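Local coordinates for protein alpha-1,2-mannosidase (Bacteroides thetaiotaomicron, PDB 2WW2) that hydrolyses alpha-mannosidic linkages with inversion at the anomeric carbon, as a calcium-dependent glycoside hydrolase of family 92, at residues Phe527-Gly532 / Pro732-Lys737; Tyr451-Trp456 / Pro644-Met649; Asn480-Tyr485 / Leu533-Gly538. All blocks are in the same frame, centred on the assembly; numbering follows the deposited sequence. Where two conformers were deposited one is given.

Interaction 1: Phe527-Gly532 / Pro732-Lys737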
loop_
_atom_site.group_PDB
_atom_site.type_symbol
_atom_site.label_atom_id
_atom_site.label_comp_id
_atom_site.label_asym_id
_atom_site.label_seq_id
_atom_site.Cartn_x
_atom_site.Cartn_y
_atom_site.Cartn_z
ATOM N N PHE A 527 18.254 -10.195 -20.273
ATOM C CA PHE A 527 18.891 -11.438 -19.863
ATOM C C PHE A 527 20.044 -11.881 -20.761
ATOM O O PHE A 527 20.797 -12.752 -20.379
ATOM C CB PHE A 527 17.871 -12.564 -19.660
ATOM C CG PHE A 527 16.575 -12.334 -20.357
ATOM C CD1 PHE A 527 16.398 -12.772 -21.661
ATOM C CD2 PHE A 527 15.540 -11.685 -19.715
ATOM C CE1 PHE A 527 15.201 -12.561 -22.310
ATOM C CE2 PHE A 527 14.317 -11.464 -20.372
ATOM C CZ PHE A 527 14.163 -11.911 -21.667
ATOM N N HIS A 528 20.177 -11.276 -21.938
ATOM C CA HIS A 528 21.351 -11.515 -22.777
ATOM C C HIS A 528 22.546 -10.642 -22.365
ATOM O O HIS A 528 23.664 -10.805 -22.887
ATOM C CB HIS A 528 21.012 -11.316 -24.261
ATOM C CG HIS A 528 20.577 -9.924 -24.610
ATOM N ND1 HIS A 528 19.403 -9.366 -24.147
ATOM C CD2 HIS A 528 21.151 -8.987 -25.407
ATOM C CE1 HIS A 528 19.278 -8.141 -24.630
ATOM N NE2 HIS A 528 20.332 -7.881 -25.392
ATOM N N ASP A 529 22.336 -9.730 -21.415
ATOM C CA ASP A 529 23.422 -8.824 -21.021
ATOM C C ASP A 529 23.318 -8.290 -19.579
ATOM O O ASP A 529 23.272 -7.085 -19.364
ATOM C CB ASP A 529 23.492 -7.648 -22.010
ATOM C CG ASP A 529 24.862 -6.986 -22.041
ATOM O OD1 ASP A 529 25.785 -7.457 -21.326
ATOM O OD2 ASP A 529 25.022 -5.996 -22.795
ATOM N N PRO A 530 23.285 -9.186 -18.581
ATOM C CA PRO A 530 23.249 -8.687 -17.208
ATOM C C PRO A 530 24.415 -7.731 -16.893
ATOM O O PRO A 530 24.227 -6.768 -16.159
ATOM C CB PRO A 530 23.350 -9.965 -16.370
ATOM C CG PRO A 530 22.732 -11.033 -17.252
ATOM C CD PRO A 530 23.206 -10.652 -18.651
ATOM N N GLU A 531 25.609 -7.998 -17.434
ATOM C CA GLU A 531 26.746 -7.125 -17.162
ATOM C C GLU A 531 26.489 -5.732 -17.744
ATOM O O GLU A 531 26.785 -4.719 -17.106
ATOM C CB GLU A 531 28.051 -7.725 -17.711
ATOM C CG GLU A 531 29.301 -6.882 -17.460
ATOM C CD GLU A 531 29.645 -6.719 -15.971
ATOM O OE1 GLU A 531 29.274 -7.586 -15.140
ATOM O OE2 GLU A 531 30.309 -5.715 -15.640
ATOM N N GLY A 532 25.932 -5.673 -18.950
ATOM C CA GLY A 532 25.610 -4.372 -19.541
ATOM C C GLY A 532 24.523 -3.649 -18.753
ATOM O O GLY A 532 24.528 -2.421 -18.648
ATOM N N PRO A 732 28.231 -16.286 -15.412
ATOM C CA PRO A 732 27.727 -16.731 -16.711
ATOM C C PRO A 732 27.804 -15.628 -17.768
ATOM O O PRO A 732 28.365 -14.542 -17.516
ATOM C CB PRO A 732 26.265 -17.127 -16.419
ATOM C CG PRO A 732 26.156 -17.148 -14.908
ATOM C CD PRO A 732 27.150 -16.148 -14.426
ATOM N N TYR A 733 27.267 -15.913 -18.954
ATOM C CA TYR A 733 27.427 -15.046 -20.117
ATOM C C TYR A 733 26.788 -13.657 -19.990
ATOM O O TYR A 733 25.706 -13.506 -19.438
ATOM C CB TYR A 733 26.834 -15.750 -21.346
ATOM C CG TYR A 733 26.773 -14.907 -22.609
ATOM C CD1 TYR A 733 27.857 -14.847 -23.477
ATOM C CD2 TYR A 733 25.619 -14.205 -22.947
ATOM C CE1 TYR A 733 27.810 -14.109 -24.627
ATOM C CE2 TYR A 733 25.562 -13.451 -24.096
ATOM C CZ TYR A 733 26.663 -13.419 -24.938
ATOM O OH TYR A 733 26.629 -12.699 -26.083
ATOM N N SER A 734 27.464 -12.646 -20.515
ATOM C CA SER A 734 26.804 -11.386 -20.833
ATOM C C SER A 734 27.324 -10.945 -22.176
ATOM O O SER A 734 28.510 -11.107 -22.470
ATOM C CB SER A 734 27.119 -10.284 -19.813
ATOM O OG SER A 734 26.452 -10.507 -18.586
ATOM N N TYR A 735 26.457 -10.347 -22.978
ATOM C CA TYR A 735 26.891 -9.804 -24.239
ATOM C C TYR A 735 28.067 -8.815 -24.092
ATOM O O TYR A 735 29.012 -8.835 -24.898
ATOM C CB TYR A 735 25.724 -9.124 -24.968
ATOM C CG TYR A 735 26.194 -8.479 -26.238
ATOM C CD1 TYR A 735 26.688 -9.252 -27.274
ATOM C CD2 TYR A 735 26.199 -7.097 -26.386
ATOM C CE1 TYR A 735 27.149 -8.677 -28.436
ATOM C CE2 TYR A 735 26.648 -6.510 -27.551
ATOM C CZ TYR A 735 27.125 -7.311 -28.567
ATOM O OH TYR A 735 27.604 -6.748 -29.721
ATOM N N SER A 736 28.020 -7.951 -23.080
ATOM C CA SER A 736 29.044 -6.905 -22.981
ATOM C C SER A 736 30.288 -7.350 -22.216
ATOM O O SER A 736 31.237 -6.602 -22.092
ATOM C CB SER A 736 28.475 -5.621 -22.373
ATOM O OG SER A 736 28.161 -5.820 -21.015
ATOM N N LYS A 737 30.288 -8.576 -21.734
ATOM C CA LYS A 737 31.432 -9.100 -20.993
ATOM C C LYS A 737 32.292 -9.995 -21.875
ATOM O O LYS A 737 33.159 -9.494 -22.595
ATOM C CB LYS A 737 30.942 -9.878 -19.770
ATOM C CG LYS A 737 31.690 -11.164 -19.539
ATOM C CD LYS A 737 31.093 -11.930 -18.372
ATOM C CE LYS A 737 30.901 -13.381 -18.753
ATOM N NZ LYS A 737 31.152 -14.217 -17.584
HETATM O O HOH W 1 23.103 -14.475 -20.140
#
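H528 and D529 lie against S734-S736 where the chain enters helix 530-537: the CA atoms of D529 and S734 come within 4.2 Å. Y735 N donates to H528 O at 2.8 Å (N-H...O angle 151°). The C-terminal segment meets the helix start as a type I turn from S734 to K737. D529 is the helix N-cap. Its CG stands anti to the backbone N (chi1 -157°), which brings OD1 both to G532 N, 3.0 Å away in the capping bond, and to the turn, where S736 N reaches OD1 at 2.9 Å. The two amides reach OD1 from opposite faces of the carboxylate, each well out of its plane. In the conformer of S736 described here, one of two deposited, S736 OG adds a third donor at 2.9 Å from D529 OD1, on the syn lone pair; this bond is therefore less certain than the amide ones. The other oxygen, D529 OD2, accepts from Y481 OH, with R482 only a long, weak ion partner. S734 answers from the opposite segment: S734 OG accepts from E531 N at 2.9 Å, with an N-H...O angle of 156°, while E531 CB packs on S734 CB at 3.4 Å. The carboxylate of E531 turns away and is bonded by H540. Y733 sets CE2 3.5 Å from H528 O, and its hydroxyl is paired with W456; a water bridges F527 O and Y733 O. The chemistry thus implies a shared helix start: E531 N and G532 N, amides of the first turn, are satisfied by S734 from the C-terminal segment and by D529, and the single oxygen D529 OD1 ties the cap to the turn. The helix end's partial positive charge would probably favour an ionised D529.

Interaction 2: Tyr451-Trp456 / Pro644-Met649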
loop_
_atom_site.group_PDB
_atom_site.type_symbol
_atom_site.label_atom_id
_atom_site.label_comp_id
_atom_site.label_asym_id
_atom_site.label_seq_id
_atom_site.Cartn_x
_atom_site.Cartn_y
_atom_site.Cartn_z
ATOM N N TYR A 451 12.608 -7.091 -28.408
ATOM C CA TYR A 451 13.253 -7.107 -29.723
ATOM C C TYR A 451 14.788 -7.122 -29.647
ATOM O O TYR A 451 15.444 -7.771 -30.474
ATOM C CB TYR A 451 12.834 -5.902 -30.563
ATOM C CG TYR A 451 11.349 -5.782 -30.867
ATOM C CD1 TYR A 451 10.472 -6.848 -30.665
ATOM C CD2 TYR A 451 10.837 -4.592 -31.359
ATOM C CE1 TYR A 451 9.110 -6.710 -30.944
ATOM C CE2 TYR A 451 9.483 -4.446 -31.655
ATOM C CZ TYR A 451 8.630 -5.509 -31.438
ATOM O OH TYR A 451 7.292 -5.371 -31.718
ATOM N N ALA A 452 15.361 -6.386 -28.699
ATOM C CA ALA A 452 16.824 -6.382 -28.538
ATOM C C ALA A 452 17.317 -7.809 -28.231
ATOM O O ALA A 452 18.362 -8.252 -28.714
ATOM C CB ALA A 452 17.237 -5.412 -27.434
ATOM N N TYR A 453 16.540 -8.533 -27.436
ATOM C CA TYR A 453 16.838 -9.938 -27.139
ATOM C C TYR A 453 16.714 -10.845 -28.377
ATOM O O TYR A 453 17.595 -11.693 -28.647
ATOM C CB TYR A 453 15.907 -10.446 -26.026
ATOM C CG TYR A 453 15.949 -11.965 -25.868
ATOM C CD1 TYR A 453 17.097 -12.607 -25.426
ATOM C CD2 TYR A 453 14.828 -12.751 -26.174
ATOM C CE1 TYR A 453 17.133 -13.995 -25.281
ATOM C CE2 TYR A 453 14.860 -14.125 -26.042
ATOM C CZ TYR A 453 16.007 -14.740 -25.587
ATOM O OH TYR A 453 16.045 -16.101 -25.469
ATOM N N ALA A 454 15.626 -10.690 -29.124
ATOM C CA ALA A 454 15.434 -11.515 -30.311
ATOM C C ALA A 454 16.542 -11.213 -31.319
ATOM O O ALA A 454 17.029 -12.104 -32.009
ATOM C CB ALA A 454 14.052 -11.251 -30.950
ATOM N N ASP A 455 16.935 -9.952 -31.411
ATOM C CA ASP A 455 17.995 -9.601 -32.338
ATOM C C ASP A 455 19.329 -10.218 -31.901
ATOM O O ASP A 455 20.125 -10.665 -32.737
ATOM C CB ASP A 455 18.097 -8.078 -32.482
ATOM C CG ASP A 455 16.913 -7.493 -33.229
ATOM O OD1 ASP A 455 16.303 -8.238 -34.046
ATOM O OD2 ASP A 455 16.596 -6.294 -33.024
ATOM N N TRP A 456 19.588 -10.231 -30.597
ATOM C CA TRP A 456 20.766 -10.950 -30.089
ATOM C C TRP A 456 20.683 -12.439 -30.499
ATOM O O TRP A 456 21.672 -13.019 -30.971
ATOM C CB TRP A 456 20.904 -10.762 -28.564
ATOM C CG TRP A 456 21.962 -11.622 -27.955
ATOM C CD1 TRP A 456 23.288 -11.317 -27.792
ATOM C CD2 TRP A 456 21.786 -12.943 -27.441
ATOM N NE1 TRP A 456 23.952 -12.376 -27.204
ATOM C CE2 TRP A 456 23.047 -13.382 -26.970
ATOM C CE3 TRP A 456 20.681 -13.791 -27.311
ATOM C CZ2 TRP A 456 23.234 -14.638 -26.399
ATOM C CZ3 TRP A 456 20.866 -15.037 -26.738
ATOM C CH2 TRP A 456 22.137 -15.454 -26.299
ATOM N N PRO A 644 17.581 -21.600 -16.982
ATOM C CA PRO A 644 18.016 -21.025 -18.265
ATOM C C PRO A 644 17.720 -19.530 -18.302
ATOM O O PRO A 644 16.738 -19.105 -18.906
ATOM C CB PRO A 644 17.142 -21.769 -19.295
ATOM C CG PRO A 644 15.862 -22.021 -18.551
ATOM C CD PRO A 644 16.344 -22.390 -17.128
ATOM N N VAL A 645 18.568 -18.738 -17.663
ATOM C CA VAL A 645 18.385 -17.279 -17.664
ATOM C C VAL A 645 18.277 -16.690 -19.081
ATOM O O VAL A 645 17.438 -15.826 -19.343
ATOM C CB VAL A 645 19.533 -16.614 -16.886
ATOM C CG1 VAL A 645 19.503 -15.077 -17.056
ATOM C CG2 VAL A 645 19.428 -17.001 -15.393
ATOM N N CYS A 646 19.113 -17.167 -20.003
ATOM C CA CYS A 646 19.135 -16.600 -21.343
ATOM C C CYS A 646 19.039 -17.687 -22.410
ATOM O O CYS A 646 20.079 -18.177 -22.910
ATOM C CB CYS A 646 20.419 -15.786 -21.551
ATOM S SG CYS A 646 20.485 -14.883 -23.097
ATOM N N PRO A 647 17.802 -18.064 -22.784
ATOM C CA PRO A 647 17.694 -19.063 -23.838
ATOM C C PRO A 647 18.394 -18.536 -25.069
ATOM O O PRO A 647 18.333 -17.324 -25.360
ATOM C CB PRO A 647 16.173 -19.204 -24.055
ATOM C CG PRO A 647 15.587 -18.893 -22.651
ATOM C CD PRO A 647 16.499 -17.741 -22.171
ATOM N N GLY A 648 19.063 -19.425 -25.789
ATOM C CA GLY A 648 19.867 -18.997 -26.934
ATOM C C GLY A 648 21.328 -19.057 -26.536
ATOM O O GLY A 648 22.204 -19.131 -27.382
ATOM N N MET A 649 21.579 -19.034 -25.231
ATOM C CA MET A 649 22.913 -19.320 -24.689
ATOM C C MET A 649 22.808 -20.635 -23.926
ATOM O O MET A 649 22.053 -20.722 -22.958
ATOM C CB MET A 649 23.364 -18.208 -23.732
ATOM C CG MET A 649 24.708 -18.445 -23.043
ATOM S SD MET A 649 26.109 -18.624 -24.171
ATOM C CE MET A 649 25.918 -17.215 -25.271
#
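Y453 and W456, one turn apart on helix 444-465, receive the type II turn C646-M649 in a buried cysteine-aromatic contact of the family 92 catalytic domain. The turn is closed by M649 N donating to C646 O at 2.9 Å, and G648 occupies its third position with a positive phi; a beta carbon there would lie only 3.0 Å from W456 CZ3. Y453 OH donates to P647 O at 2.6 Å, approaching from above the carbonyl plane (42° out of it), and is also bonded to S386 OG. With CG anti to the backbone N (chi1 168°), the Y453 ring extends to the turn and puts its edge toward C646 SG, 4.1 Å from CE1. The same sulfur sits obliquely on the W456 six-membered ring, 4.1 Å from its centroid, with W456 CH2 the nearest ring atom at 3.6 Å. M649 bends back so that its CE touches W456 CZ2 at 3.9 Å, the two side chains crossing nearly at a right angle. A phenylalanine in place of Y453 would probably leave P647 O without its hydroxyl donor and S386 OG without this partner. The turn lies between strands 642-643 and 651-654, and P647 also touches helices 383-393 and 338-345, while W456 reaches Y475 of helix 468-475.

Interaction 3: Asn480-Tyr485 / Leu533-Gly538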
loop_
_atom_site.group_PDB
_atom_site.type_symbol
_atom_site.label_atom_id
_atom_site.label_comp_id
_atom_site.label_asym_id
_atom_site.label_seq_id
_atom_site.Cartn_x
_atom_site.Cartn_y
_atom_site.Cartn_z
ATOM N N ASN A 480 20.230 -2.404 -27.843
ATOM C CA ASN A 480 19.209 -1.373 -28.017
ATOM C C ASN A 480 18.450 -1.114 -26.712
ATOM O O ASN A 480 17.836 -0.065 -26.566
ATOM C CB ASN A 480 18.225 -1.714 -29.143
ATOM C CG ASN A 480 18.718 -1.260 -30.514
ATOM O OD1 ASN A 480 19.665 -0.474 -30.619
ATOM N ND2 ASN A 480 18.063 -1.737 -31.572
ATOM N N TYR A 481 18.492 -2.061 -25.773
ATOM C CA TYR A 481 17.897 -1.817 -24.455
ATOM C C TYR A 481 18.451 -0.538 -23.824
ATOM O O TYR A 481 17.751 0.160 -23.061
ATOM C CB TYR A 481 18.106 -3.002 -23.498
ATOM C CG TYR A 481 19.547 -3.270 -23.126
ATOM C CD1 TYR A 481 20.126 -2.637 -22.038
ATOM C CD2 TYR A 481 20.329 -4.154 -23.867
ATOM C CE1 TYR A 481 21.444 -2.875 -21.689
ATOM C CE2 TYR A 481 21.666 -4.403 -23.530
ATOM C CZ TYR A 481 22.211 -3.751 -22.442
ATOM O OH TYR A 481 23.518 -3.976 -22.087
ATOM N N ARG A 482 19.718 -0.245 -24.103
ATOM C CA ARG A 482 20.338 0.949 -23.520
ATOM C C ARG A 482 19.653 2.246 -23.944
ATOM O O ARG A 482 19.772 3.271 -23.274
ATOM C CB ARG A 482 21.830 1.025 -23.873
ATOM C CG ARG A 482 22.669 -0.178 -23.422
ATOM C CD ARG A 482 24.143 0.099 -23.769
ATOM N NE ARG A 482 25.059 -1.027 -23.567
ATOM C CZ ARG A 482 25.636 -1.368 -22.405
ATOM N NH1 ARG A 482 25.380 -0.705 -21.276
ATOM N NH2 ARG A 482 26.485 -2.395 -22.372
ATOM N N ASN A 483 18.960 2.215 -25.073
ATOM C CA ASN A 483 18.409 3.421 -25.637
ATOM C C ASN A 483 17.190 3.905 -24.857
ATOM O O ASN A 483 16.733 5.028 -25.056
ATOM C CB ASN A 483 18.033 3.199 -27.109
ATOM C CG ASN A 483 19.244 3.037 -28.001
ATOM O OD1 ASN A 483 20.280 3.658 -27.765
ATOM N ND2 ASN A 483 19.127 2.203 -29.031
ATOM N N LEU A 484 16.661 3.064 -23.968
ATOM C CA LEU A 484 15.498 3.471 -23.177
ATOM C C LEU A 484 15.765 3.591 -21.673
ATOM O O LEU A 484 14.865 3.896 -20.890
ATOM C CB LEU A 484 14.304 2.535 -23.441
ATOM C CG LEU A 484 13.770 2.630 -24.875
ATOM C CD1 LEU A 484 12.605 1.653 -25.088
ATOM C CD2 LEU A 484 13.367 4.055 -25.229
ATOM N N TYR A 485 17.007 3.369 -21.274
ATOM C CA TYR A 485 17.388 3.562 -19.889
ATOM C C TYR A 485 17.510 5.068 -19.598
ATOM O O TYR A 485 18.267 5.781 -20.257
ATOM C CB TYR A 485 18.692 2.827 -19.593
ATOM C CG TYR A 485 19.034 2.809 -18.124
ATOM C CD1 TYR A 485 18.474 1.859 -17.281
ATOM C CD2 TYR A 485 19.913 3.743 -17.579
ATOM C CE1 TYR A 485 18.786 1.831 -15.943
ATOM C CE2 TYR A 485 20.226 3.729 -16.230
ATOM C CZ TYR A 485 19.652 2.770 -15.418
ATOM O OH TYR A 485 19.950 2.715 -14.080
ATOM N N LEU A 533 23.563 -4.394 -18.209
ATOM C CA LEU A 533 22.560 -3.761 -17.361
ATOM C C LEU A 533 23.208 -3.192 -16.093
ATOM O O LEU A 533 22.901 -2.064 -15.685
ATOM C CB LEU A 533 21.412 -4.727 -17.016
ATOM C CG LEU A 533 20.267 -4.117 -16.190
ATOM C CD1 LEU A 533 19.643 -2.931 -16.949
ATOM C CD2 LEU A 533 19.204 -5.157 -15.868
ATOM N N SER A 534 24.108 -3.954 -15.471
ATOM C CA SER A 534 24.760 -3.450 -14.273
ATOM C C SER A 534 25.560 -2.193 -14.601
ATOM O O SER A 534 25.640 -1.286 -13.781
ATOM C CB SER A 534 25.638 -4.500 -13.594
ATOM O OG SER A 534 26.908 -4.560 -14.192
ATOM N N GLU A 535 26.127 -2.125 -15.800
ATOM C CA GLU A 535 26.838 -0.916 -16.223
ATOM C C GLU A 535 25.903 0.286 -16.238
ATOM O O GLU A 535 26.264 1.372 -15.783
ATOM C CB GLU A 535 27.444 -1.072 -17.619
ATOM C CG GLU A 535 28.660 -1.956 -17.676
ATOM C CD GLU A 535 29.139 -2.195 -19.105
ATOM O OE1 GLU A 535 30.146 -2.918 -19.266
ATOM O OE2 GLU A 535 28.504 -1.671 -20.062
ATOM N N LEU A 536 24.716 0.104 -16.796
ATOM C CA LEU A 536 23.722 1.161 -16.781
ATOM C C LEU A 536 23.428 1.583 -15.341
ATOM O O LEU A 536 23.297 2.766 -15.055
ATOM C CB LEU A 536 22.423 0.698 -17.464
ATOM C CG LEU A 536 22.509 0.469 -18.975
ATOM C CD1 LEU A 536 21.179 -0.015 -19.514
ATOM C CD2 LEU A 536 22.960 1.732 -19.708
ATOM N N MET A 537 23.308 0.610 -14.446
ATOM C CA MET A 537 22.910 0.883 -13.071
ATOM C C MET A 537 24.050 1.460 -12.220
ATOM O O MET A 537 23.838 1.843 -11.066
ATOM C CB MET A 537 22.376 -0.387 -12.414
ATOM C CG MET A 537 21.045 -0.863 -12.980
ATOM S SD MET A 537 20.459 -2.299 -12.112
ATOM C CE MET A 537 18.841 -2.522 -12.859
ATOM N N GLY A 538 25.252 1.499 -12.780
ATOM C CA GLY A 538 26.399 2.055 -12.077
ATOM C C GLY A 538 27.335 1.015 -11.482
ATOM O O GLY A 538 28.278 1.366 -10.788
HETATM O O HOH W 2 21.320 4.534 -13.110
#
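L536 projects from helix 530-537 into a group formed by Y481, R482 and Y485, and its carbons share these three neighbours between them. CB lies over the face of Y485, 3.8 Å from the ring centroid and only 4° off the normal, a CH-pi contact. L536 CG, anti to the carbonyl carbon (chi1 -68°), comes 3.9 Å from R482 NH1, and its two methyls diverge from there. L536 CD1 meets the edge of the Y481 ring, 3.6 Å from Y481 CE1, and also packs on Y485 CB at 3.8 Å. L536 CD2 takes the other direction, to the edge of the R482 guanidinium, near its plane and 3.8 Å from R482 NH1. That guanidinium carries the salt bridge: R482 NH2 donates to E535 OE2 at 3.2 Å with a bent N-H...O angle of 135°, while Y481 OH lies over its centre and is itself bonded to D529. A water lies between the Y485 hydroxyl and L536 O and donates to that carbonyl at 3.3 Å; its distance to the hydroxyl is too short to be read closely. Helix 530-537 ends in a Schellman motif at G538. Behind it, L533 and M537 rest on helix 540-551; the 480-483 3-10 turn follows helix 468-475, Y481 packs on L449 of helix 444-465, and both Y481 and Y485 touch M492 of strand 491-492.

How the interactions relate
From the N terminus, 451-456 comes first, then 480-485, 527-532, 533-538, 644-649 and finally 732-737. Interaction 3 closes the shortest loop, 47 residues, and is nested within the 187-residue loop closed by interaction 2. Interaction 1 crosses both: it starts inside each loop and closes its own 199 residues later, with the chain's last residues. Helix 530-537 serves interactions 1 and 3, its start meeting the C-terminal segment and its later turns the 480-485 segment. The bond between D529 and Y481 links these two contacts, whose centres are 11 Å apart; that between Y733 and W456 joins interaction 1 to helix 444-465 and interaction 2.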